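Local coordinates for uncharacterized protein (PDB 4JPQ) that is of unknown function but, as a member of carbohydrate-binding family 9, probably binds carbohydrate, at residues G4-V9 with F214-F219; Y47-S52 with H194-S199; S95-D100 with F167-G172. All blocks are in the same frame, centred on the assembly; numbering follows the deposited sequence.

Contact 1. Residues G4-V9 with F214-F219; sequences GKSLSV and FGTLSF
Leu7 is gripped on both of its backbone polar atoms by the facing strand: Leu7 N donates to Thr216 O at 2.9 Å, and Leu7 O accepts from Ser218 N at 2.8 Å. The two partners flank Leu217, the residue opposite, which is the signature of a parallel pair. The same ladder is extended at one end by Thr216 N to Lys5 O (2.9 Å) and at the other by Val9 N to Ser218 O (2.9 Å). The last is straight at the hydrogen, 170°, although its donor stands above the carbonyl plane. Two CA-H...O contacts fill the ladder, from Ser6 CA to Thr216 O and from Ser8 CA to Ser218 O.

The short axes of 6-9 and 215-219 approach to 4.7 Å and run within 22° of each other. In the beta-sandwich expected of this family, strand 6-11 pairs with two parallel neighbours, 50-57 and 215-219, while 215-219 also pairs antiparallel with 178-186.

Apolar contacts occupy the face bearing Leu7, Val9, Leu217 and Phe219. Leu7 and Leu217 lie side by side, with Leu7 CB 3.9 Å from Leu217 CD2. Val9 has CG1 anti to the backbone N (chi1 -176°), which brings that methyl to 3.7 Å from Phe219 CD2 while CG2 stands over the centre of one ring face; the CH-pi contact of Val9 CB is off-centre. Ile55 of strand 50-57 touches both Leu7 and Val9, and the Phe219 ring meets His57 edge-to-face.

The opposite face is polar and lies nearer solvent. There Ser6 OG comes 3.8 Å from Thr216 CB, and Ser218 CB packs against Leu7 O.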
loop_
_atom_site.group_PDB
_atom_site.type_symbol
_atom_site.label_atom_id
_atom_site.label_comp_id
_atom_site.label_asym_id
_atom_site.label_seq_id
_atom_site.Cartn_x
_atom_site.Cartn_y
_atom_site.Cartn_z
ATOM N N GLY A 4 5.996 7.956 15.684
ATOM C CA GLY A 4 5.582 7.954 14.297
ATOM C C GLY A 4 4.387 8.858 14.112
ATOM O O GLY A 4 3.840 9.399 15.077
ATOM N N LYS A 5 3.992 9.012 12.851
ATOM C CA LYS A 5 2.829 9.815 12.473
ATOM C C LYS A 5 1.510 9.122 12.848
ATOM O O LYS A 5 1.485 7.943 13.215
ATOM C CB LYS A 5 2.829 10.121 10.967
ATOM C CG LYS A 5 3.919 11.074 10.500
ATOM C CD LYS A 5 3.762 11.349 9.007
ATOM C CE LYS A 5 4.795 12.317 8.470
ATOM N NZ LYS A 5 4.732 12.376 6.984
ATOM N N SER A 6 0.422 9.885 12.749
ATOM C CA SER A 6 -0.918 9.404 13.043
ATOM C C SER A 6 -1.919 9.806 11.945
ATOM O O SER A 6 -1.789 10.870 11.317
ATOM C CB SER A 6 -1.357 9.867 14.424
ATOM O OG SER A 6 -0.486 9.293 15.379
ATOM N N LEU A 7 -2.901 8.930 11.735
ATOM C CA LEU A 7 -3.968 9.112 10.763
ATOM C C LEU A 7 -5.324 8.697 11.269
ATOM O O LEU A 7 -5.436 7.673 11.947
ATOM C CB LEU A 7 -3.716 8.268 9.505
ATOM C CG LEU A 7 -3.329 8.980 8.223
ATOM C CD1 LEU A 7 -3.191 7.933 7.128
ATOM C CD2 LEU A 7 -4.362 10.045 7.837
ATOM N N SER A 8 -6.340 9.468 10.869
ATOM C CA SER A 8 -7.740 9.154 11.117
ATOM C C SER A 8 -8.252 8.545 9.814
ATOM O O SER A 8 -8.170 9.171 8.752
ATOM C CB SER A 8 -8.545 10.401 11.465
ATOM O OG SER A 8 -8.065 10.956 12.669
ATOM N N VAL A 9 -8.731 7.307 9.902
ATOM C CA VAL A 9 -9.300 6.594 8.777
ATOM C C VAL A 9 -10.808 6.774 8.945
ATOM O O VAL A 9 -11.428 6.088 9.764
ATOM C CB VAL A 9 -8.874 5.115 8.780
ATOM C CG1 VAL A 9 -9.392 4.410 7.535
ATOM C CG2 VAL A 9 -7.359 5.006 8.850
ATOM N N PHE A 214 6.423 1.976 12.194
ATOM C CA PHE A 214 5.062 2.182 11.702
ATOM C C PHE A 214 4.376 3.320 12.446
ATOM O O PHE A 214 4.638 3.547 13.626
ATOM C CB PHE A 214 4.124 0.978 11.923
ATOM C CG PHE A 214 4.407 -0.264 11.102
ATOM C CD1 PHE A 214 5.140 -0.260 9.916
ATOM C CD2 PHE A 214 3.782 -1.459 11.492
ATOM C CE1 PHE A 214 5.326 -1.447 9.205
ATOM C CE2 PHE A 214 3.952 -2.639 10.775
ATOM C CZ PHE A 214 4.726 -2.635 9.627
ATOM N N GLY A 215 3.468 3.991 11.739
ATOM C CA GLY A 215 2.636 5.059 12.281
ATOM C C GLY A 215 1.382 4.419 12.827
ATOM O O GLY A 215 1.240 3.190 12.778
ATOM N N THR A 216 0.481 5.265 13.328
ATOM C CA THR A 216 -0.775 4.836 13.941
ATOM C C THR A 216 -1.955 5.138 13.018
ATOM O O THR A 216 -2.014 6.202 12.394
ATOM C CB THR A 216 -0.967 5.518 15.306
ATOM O OG1 THR A 216 0.165 5.214 16.131
ATOM C CG2 THR A 216 -2.252 5.038 16.001
ATOM N N LEU A 217 -2.887 4.188 12.947
ATOM C CA LEU A 217 -4.076 4.277 12.103
ATOM C C LEU A 217 -5.310 4.105 12.974
ATOM O O LEU A 217 -5.596 2.994 13.426
ATOM C CB LEU A 217 -4.023 3.197 11.025
ATOM C CG LEU A 217 -2.786 3.208 10.119
ATOM C CD1 LEU A 217 -2.851 2.030 9.157
ATOM C CD2 LEU A 217 -2.638 4.507 9.344
ATOM N N SER A 218 -6.013 5.215 13.219
ATOM C CA SER A 218 -7.222 5.246 14.050
ATOM C C SER A 218 -8.476 5.167 13.166
ATOM O O SER A 218 -8.879 6.151 12.543
ATOM C CB SER A 218 -7.240 6.507 14.921
ATOM O OG SER A 218 -6.064 6.563 15.708
ATOM N N PHE A 219 -9.076 3.981 13.125
ATOM C CA PHE A 219 -10.302 3.745 12.379
ATOM C C PHE A 219 -11.486 4.302 13.178
ATOM O O PHE A 219 -11.649 3.972 14.361
ATOM C CB PHE A 219 -10.490 2.250 12.087
ATOM C CG PHE A 219 -9.452 1.679 11.149
ATOM C CD1 PHE A 219 -8.208 1.256 11.619
ATOM C CD2 PHE A 219 -9.715 1.557 9.796
ATOM C CE1 PHE A 219 -7.257 0.725 10.757
ATOM C CE2 PHE A 219 -8.764 1.033 8.928
ATOM C CZ PHE A 219 -7.534 0.617 9.410
#

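Contact 2. Residues Y47-S52 with H194-S199; sequences YKPEVS and HFLSWS
His194 packs its side chain against Tyr47 and Pro49 where the segment leading into strand 50-57 passes the start of 194-199, two parts of the beta-sandwich expected for this family. The two segments are joined by side-chain packing and a water rather than by a strand ladder, and the nearest CA pair, Tyr47 with His194, is 5.7 Å apart.

From its first carbon outward, most atoms of the histidine side chain meet a partner. His194 CB lies 3.4 Å from Tyr47 O. CG sits between the backbone N and the carbonyl carbon (chi1 55°), which carries the ring in beside Pro49. His194 ND1 is 3.7 Å from Tyr47 CD2, near the plane of the tyrosine ring; the edge of Tyr47 is turned toward the face of His194 in an offset edge-to-face pair with planes at 89°. ND1 of His194 is hydrogen-bonded to Thr192 O. On the other branch of the ring, His194 CD2 is 3.8 Å from Pro49 CG, which stands over one face, offset toward the rim, in a CH-pi contact. At the tip, NE2 hydrogen-bonds with Lys185 NZ, so both ring nitrogens are satisfied and the ring's rotation is probably fixed. With the imidazole cut back to an alanine, Thr192 O and Lys185 NZ are likely to lose their partner, and a gap is likely to open beneath Pro49 CG and beside Tyr47 CD2.

Leu196 completes the buried apolar patch. Its CD2 slides past the proline ring, 3.7 Å from Pro49 CD, and its CD1 turns toward Tyr47 O. Tyr47 O is 2.9 Å from water 1, which can donate to it, and the same water is held from the other segment by Phe195 N, 2.7 Å away.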
loop_
_atom_site.group_PDB
_atom_site.type_symbol
_atom_site.label_atom_id
_atom_site.label_comp_id
_atom_site.label_asym_id
_atom_site.label_seq_id
_atom_site.Cartn_x
_atom_site.Cartn_y
_atom_site.Cartn_z
ATOM N N TYR A 47 15.909 10.811 -4.980
ATOM C CA TYR A 47 14.776 11.046 -5.879
ATOM C C TYR A 47 13.445 10.924 -5.123
ATOM O O TYR A 47 13.174 9.891 -4.516
ATOM C CB TYR A 47 14.824 10.115 -7.100
ATOM C CG TYR A 47 13.671 10.278 -8.067
ATOM C CD1 TYR A 47 13.275 11.547 -8.509
ATOM C CD2 TYR A 47 13.000 9.160 -8.595
ATOM C CE1 TYR A 47 12.222 11.700 -9.402
ATOM C CE2 TYR A 47 11.952 9.307 -9.499
ATOM C CZ TYR A 47 11.568 10.578 -9.895
ATOM O OH TYR A 47 10.536 10.756 -10.770
ATOM N N LYS A 48 12.689 12.027 -5.099
ATOM C CA LYS A 48 11.374 12.129 -4.460
ATOM C C LYS A 48 10.330 12.393 -5.551
ATOM O O LYS A 48 10.042 13.557 -5.863
ATOM C CB LYS A 48 11.356 13.270 -3.422
ATOM C CG LYS A 48 10.019 13.489 -2.692
ATOM C CD LYS A 48 9.916 14.864 -2.047
ATOM C CE LYS A 48 10.898 15.038 -0.900
ATOM N NZ LYS A 48 10.697 16.337 -0.205
ATOM N N PRO A 49 9.785 11.325 -6.159
ATOM C CA PRO A 49 8.678 11.541 -7.082
ATOM C C PRO A 49 7.464 11.973 -6.269
ATOM O O PRO A 49 7.329 11.590 -5.116
ATOM C CB PRO A 49 8.457 10.167 -7.709
ATOM C CG PRO A 49 8.987 9.211 -6.705
ATOM C CD PRO A 49 10.179 9.906 -6.122
ATOM N N GLU A 50 6.612 12.789 -6.872
ATOM C CA GLU A 50 5.456 13.364 -6.195
ATOM C C GLU A 50 4.392 12.274 -6.013
ATOM O O GLU A 50 3.819 11.794 -6.989
ATOM C CB GLU A 50 4.951 14.548 -7.009
ATOM C CG GLU A 50 3.899 15.403 -6.340
ATOM C CD GLU A 50 3.368 16.472 -7.272
ATOM O OE1 GLU A 50 4.163 17.050 -8.054
ATOM O OE2 GLU A 50 2.145 16.725 -7.218
ATOM N N VAL A 51 4.172 11.865 -4.759
ATOM C CA VAL A 51 3.219 10.801 -4.414
ATOM C C VAL A 51 2.335 11.195 -3.228
ATOM O O VAL A 51 2.814 11.761 -2.248
ATOM C CB VAL A 51 3.960 9.480 -4.081
ATOM C CG1 VAL A 51 2.987 8.359 -3.702
ATOM C CG2 VAL A 51 4.825 9.055 -5.264
ATOM N N SER A 52 1.046 10.886 -3.336
ATOM C CA SER A 52 0.090 11.098 -2.261
ATOM C C SER A 52 -0.844 9.885 -2.183
ATOM O O SER A 52 -0.947 9.097 -3.136
ATOM C CB SER A 52 -0.689 12.402 -2.451
ATOM O OG SER A 52 -1.541 12.341 -3.572
ATOM N N HIS A 194 14.305 4.540 -6.024
ATOM C CA HIS A 194 14.014 5.451 -4.926
ATOM C C HIS A 194 13.242 4.753 -3.841
ATOM O O HIS A 194 12.685 3.672 -4.061
ATOM C CB HIS A 194 13.205 6.610 -5.459
ATOM C CG HIS A 194 11.970 6.181 -6.167
ATOM N ND1 HIS A 194 11.961 5.821 -7.494
ATOM C CD2 HIS A 194 10.708 6.014 -5.721
ATOM C CE1 HIS A 194 10.737 5.470 -7.838
ATOM N NE2 HIS A 194 9.962 5.575 -6.779
ATOM N N PHE A 195 13.227 5.375 -2.669
ATOM C CA PHE A 195 12.580 4.802 -1.480
ATOM C C PHE A 195 11.939 5.898 -0.633
ATOM O O PHE A 195 12.649 6.710 -0.029
ATOM C CB PHE A 195 13.620 4.026 -0.676
ATOM C CG PHE A 195 14.210 2.887 -1.429
ATOM C CD1 PHE A 195 13.467 1.719 -1.627
ATOM C CD2 PHE A 195 15.469 2.989 -2.002
ATOM C CE1 PHE A 195 13.989 0.645 -2.348
ATOM C CE2 PHE A 195 15.997 1.927 -2.737
ATOM C CZ PHE A 195 15.258 0.748 -2.906
ATOM N N LEU A 196 10.605 5.910 -0.627
ATOM C CA LEU A 196 9.778 6.905 0.063
ATOM C C LEU A 196 8.826 6.254 1.050
ATOM O O LEU A 196 8.332 5.153 0.803
ATOM C CB LEU A 196 8.979 7.711 -0.958
ATOM C CG LEU A 196 9.609 8.993 -1.508
ATOM C CD1 LEU A 196 11.074 8.864 -1.883
ATOM C CD2 LEU A 196 8.792 9.506 -2.686
ATOM N N SER A 197 8.596 6.938 2.173
ATOM C CA SER A 197 7.676 6.462 3.220
ATOM C C SER A 197 6.779 7.590 3.725
ATOM O O SER A 197 7.069 8.782 3.507
ATOM C CB SER A 197 8.433 5.866 4.408
ATOM O OG SER A 197 9.032 6.889 5.204
ATOM N N TRP A 198 5.700 7.189 4.402
ATOM C CA TRP A 198 4.751 8.122 4.997
ATOM C C TRP A 198 5.288 8.558 6.359
ATOM O O TRP A 198 5.544 9.757 6.568
ATOM C CB TRP A 198 3.347 7.501 5.095
ATOM C CG TRP A 198 2.424 8.272 5.961
ATOM C CD1 TRP A 198 1.979 9.552 5.766
ATOM C CD2 TRP A 198 1.837 7.821 7.172
ATOM N NE1 TRP A 198 1.144 9.922 6.789
ATOM C CE2 TRP A 198 1.037 8.873 7.665
ATOM C CE3 TRP A 198 1.900 6.621 7.892
ATOM C CZ2 TRP A 198 0.305 8.764 8.849
ATOM C CZ3 TRP A 198 1.168 6.509 9.070
ATOM C CH2 TRP A 198 0.377 7.579 9.535
ATOM N N SER A 199 5.425 7.596 7.274
ATOM C CA SER A 199 5.970 7.865 8.603
ATOM C C SER A 199 7.467 7.587 8.485
ATOM O O SER A 199 7.839 6.652 7.737
ATOM C CB SER A 199 5.330 7.000 9.681
ATOM O OG SER A 199 5.865 7.324 10.947
HETATM O O HOH W 1 14.115 7.956 -2.568
#

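Contact 3. Residues S95-D100 with F167-G172; sequences SPEGDD and FQHSVG. With SO4 (sulfate ion), chain F.
The loop of the beta-hairpin formed by strands 89-95 and 102-108 brings Pro96, Glu97 and Asp99 against His169 and Val171, in the loop that precedes strand 178-186. The His169 ring is the centre of the contact. Pro96 CG stands over the centre of one face, 4.2 Å from the ring centroid and only 8° off the normal, a well-placed CH-pi contact. At the ring edge, His169 NE2 faces the Asp99 carboxylate, 3.5 Å from Asp99 OD1, with Asp99 CG in the ring plane and the carboxylate turned 90° against it. This proximity could favour a positive charge on the imidazole. The other nitrogen, ND1, is hydrogen-bonded to Tyr103 OH of strand 102-108, which probably helps fix the ring's orientation.

Glu97 slides past the histidine in the opposite direction; the bend of its chain at chi2 (92°) carries the carboxylate toward Val171 and the histidine, and Glu97 OE2 lies 3.9 Å from Val171 CG2. Water 2 bridges the loops, donating to Glu97 OE2 at 3.1 Å and accepting from Ser170 N at 3.0 Å. Beyond Val171, Gly172 N binds a sulfate, probably from the crystallisation liquor, with 2.7 Å to SO4 O4 and a weaker bond to O2; Ser173 N assists. The whole is a loop-to-loop contact, a hairpin turn packed against a neighbouring strand connection of the beta-sandwich expected for this family.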
loop_
_atom_site.group_PDB
_atom_site.type_symbol
_atom_site.label_atom_id
_atom_site.label_comp_id
_atom_site.label_asym_id
_atom_site.label_seq_id
_atom_site.Cartn_x
_atom_site.Cartn_y
_atom_site.Cartn_z
ATOM N N SER A 95 -0.044 -3.961 10.841
ATOM C CA SER A 95 -0.186 -4.947 11.930
ATOM C C SER A 95 -1.560 -4.620 12.530
ATOM O O SER A 95 -1.744 -3.530 13.084
ATOM C CB SER A 95 0.923 -4.803 12.989
ATOM O OG SER A 95 0.686 -5.616 14.133
ATOM N N PRO A 96 -2.515 -5.558 12.472
ATOM C CA PRO A 96 -3.871 -5.216 12.875
ATOM C C PRO A 96 -4.328 -5.484 14.315
ATOM O O PRO A 96 -5.422 -5.008 14.662
ATOM C CB PRO A 96 -4.680 -6.092 11.931
ATOM C CG PRO A 96 -3.887 -7.364 11.921
ATOM C CD PRO A 96 -2.445 -6.993 12.146
ATOM N N GLU A 97 -3.552 -6.204 15.131
ATOM C CA GLU A 97 -4.024 -6.585 16.473
ATOM C C GLU A 97 -3.061 -6.213 17.608
ATOM O O GLU A 97 -3.237 -6.695 18.726
ATOM C CB GLU A 97 -4.277 -8.118 16.492
ATOM C CG GLU A 97 -5.589 -8.630 17.126
ATOM C CD GLU A 97 -6.723 -8.784 16.101
ATOM O OE1 GLU A 97 -7.376 -7.771 15.748
ATOM O OE2 GLU A 97 -6.985 -9.935 15.666
ATOM N N GLY A 98 -2.073 -5.357 17.342
ATOM C CA GLY A 98 -1.065 -5.006 18.341
ATOM C C GLY A 98 -0.129 -6.138 18.772
ATOM O O GLY A 98 0.484 -6.045 19.841
ATOM N N ASP A 99 -0.051 -7.218 17.982
ATOM C CA ASP A 99 0.884 -8.334 18.218
ATOM C C ASP A 99 2.020 -8.115 17.217
ATOM O O ASP A 99 1.990 -7.137 16.450
ATOM C CB ASP A 99 0.216 -9.724 18.096
ATOM C CG ASP A 99 -0.249 -10.066 16.677
ATOM O OD1 ASP A 99 -0.697 -9.158 15.928
ATOM O OD2 ASP A 99 -0.194 -11.262 16.330
ATOM N N ASP A 100 3.012 -9.001 17.222
ATOM C CA ASP A 100 4.181 -8.837 16.336
ATOM C C ASP A 100 3.969 -9.204 14.875
ATOM O O ASP A 100 4.797 -8.836 14.039
ATOM C CB ASP A 100 5.398 -9.569 16.906
ATOM C CG ASP A 100 5.864 -8.980 18.235
ATOM O OD1 ASP A 100 5.430 -7.864 18.615
ATOM O OD2 ASP A 100 6.689 -9.635 18.898
ATOM N N PHE A 167 -5.057 -12.912 6.532
ATOM C CA PHE A 167 -5.150 -14.383 6.505
ATOM C C PHE A 167 -4.610 -15.180 7.683
ATOM O O PHE A 167 -4.938 -16.364 7.806
ATOM C CB PHE A 167 -4.644 -14.952 5.157
ATOM C CG PHE A 167 -3.159 -14.815 4.912
ATOM C CD1 PHE A 167 -2.625 -13.663 4.351
ATOM C CD2 PHE A 167 -2.303 -15.878 5.179
ATOM C CE1 PHE A 167 -1.261 -13.550 4.109
ATOM C CE2 PHE A 167 -0.936 -15.781 4.934
ATOM C CZ PHE A 167 -0.413 -14.610 4.401
ATOM N N GLN A 168 -3.788 -14.541 8.516
ATOM C CA GLN A 168 -3.275 -15.138 9.753
ATOM C C GLN A 168 -4.040 -14.662 11.010
ATOM O O GLN A 168 -3.591 -14.929 12.126
ATOM C CB GLN A 168 -1.786 -14.833 9.911
ATOM C CG GLN A 168 -0.893 -15.371 8.799
ATOM C CD GLN A 168 0.565 -14.957 8.964
ATOM O OE1 GLN A 168 0.871 -13.899 9.522
ATOM N NE2 GLN A 168 1.473 -15.792 8.479
ATOM N N HIS A 169 -5.189 -13.988 10.839
ATOM C CA HIS A 169 -6.024 -13.479 11.956
ATOM C C HIS A 169 -7.517 -13.680 11.713
ATOM O O HIS A 169 -7.932 -13.980 10.593
ATOM C CB HIS A 169 -5.771 -11.972 12.162
ATOM C CG HIS A 169 -4.382 -11.637 12.614
ATOM N ND1 HIS A 169 -3.326 -11.505 11.741
ATOM C CD2 HIS A 169 -3.876 -11.410 13.847
ATOM C CE1 HIS A 169 -2.228 -11.221 12.416
ATOM N NE2 HIS A 169 -2.535 -11.156 13.696
ATOM N N SER A 170 -8.301 -13.508 12.778
ATOM C CA SER A 170 -9.764 -13.571 12.728
ATOM C C SER A 170 -10.276 -12.174 13.048
ATOM O O SER A 170 -10.917 -11.953 14.070
ATOM C CB SER A 170 -10.297 -14.604 13.719
ATOM O OG SER A 170 -9.905 -15.899 13.325
ATOM N N VAL A 171 -9.968 -11.228 12.168
ATOM C CA VAL A 171 -10.368 -9.827 12.350
ATOM C C VAL A 171 -11.818 -9.745 11.870
ATOM O O VAL A 171 -12.127 -10.129 10.737
ATOM C CB VAL A 171 -9.440 -8.828 11.601
ATOM C CG1 VAL A 171 -9.767 -7.391 11.987
ATOM C CG2 VAL A 171 -7.983 -9.089 11.939
ATOM N N GLY A 172 -12.698 -9.262 12.745
ATOM C CA GLY A 172 -14.134 -9.186 12.479
ATOM C C GLY A 172 -14.579 -7.922 11.781
ATOM O O GLY A 172 -15.065 -7.981 10.652
HETATM S S SO4 F . -12.699 -8.443 15.874
HETATM O O1 SO4 F . -11.310 -8.326 16.384
HETATM O O2 SO4 F . -12.929 -9.823 15.389
HETATM O O3 SO4 F . -13.681 -8.160 16.940
HETATM O O4 SO4 F . -12.910 -7.472 14.778
HETATM O O HOH W 2 -6.966 -13.068 15.423
#

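Overall arrangement
Along the chain, contact 1 brackets the other two: its strands come from near the two termini, contact 2 spans a shorter interval within that, and contact 3 lies within contact 2. Contacts 1 and 2 have centres 18 Å apart and touch directly, Lys5 NZ meeting Trp198 O and Leu7 the Trp198 ring, while strands 6-11 and 50-57 are neighbours. Contact 3, its centre 16 Å from contact 1, touches it where the Phe214 ring packs near Ser95 N. Contacts 2 and 3 lie on opposite sides of the chain's centre, 27 Å between centres. Contact 1, pairing the terminal strands, thus touches both other contacts, which do not touch each other (nearest atoms about 11 Å).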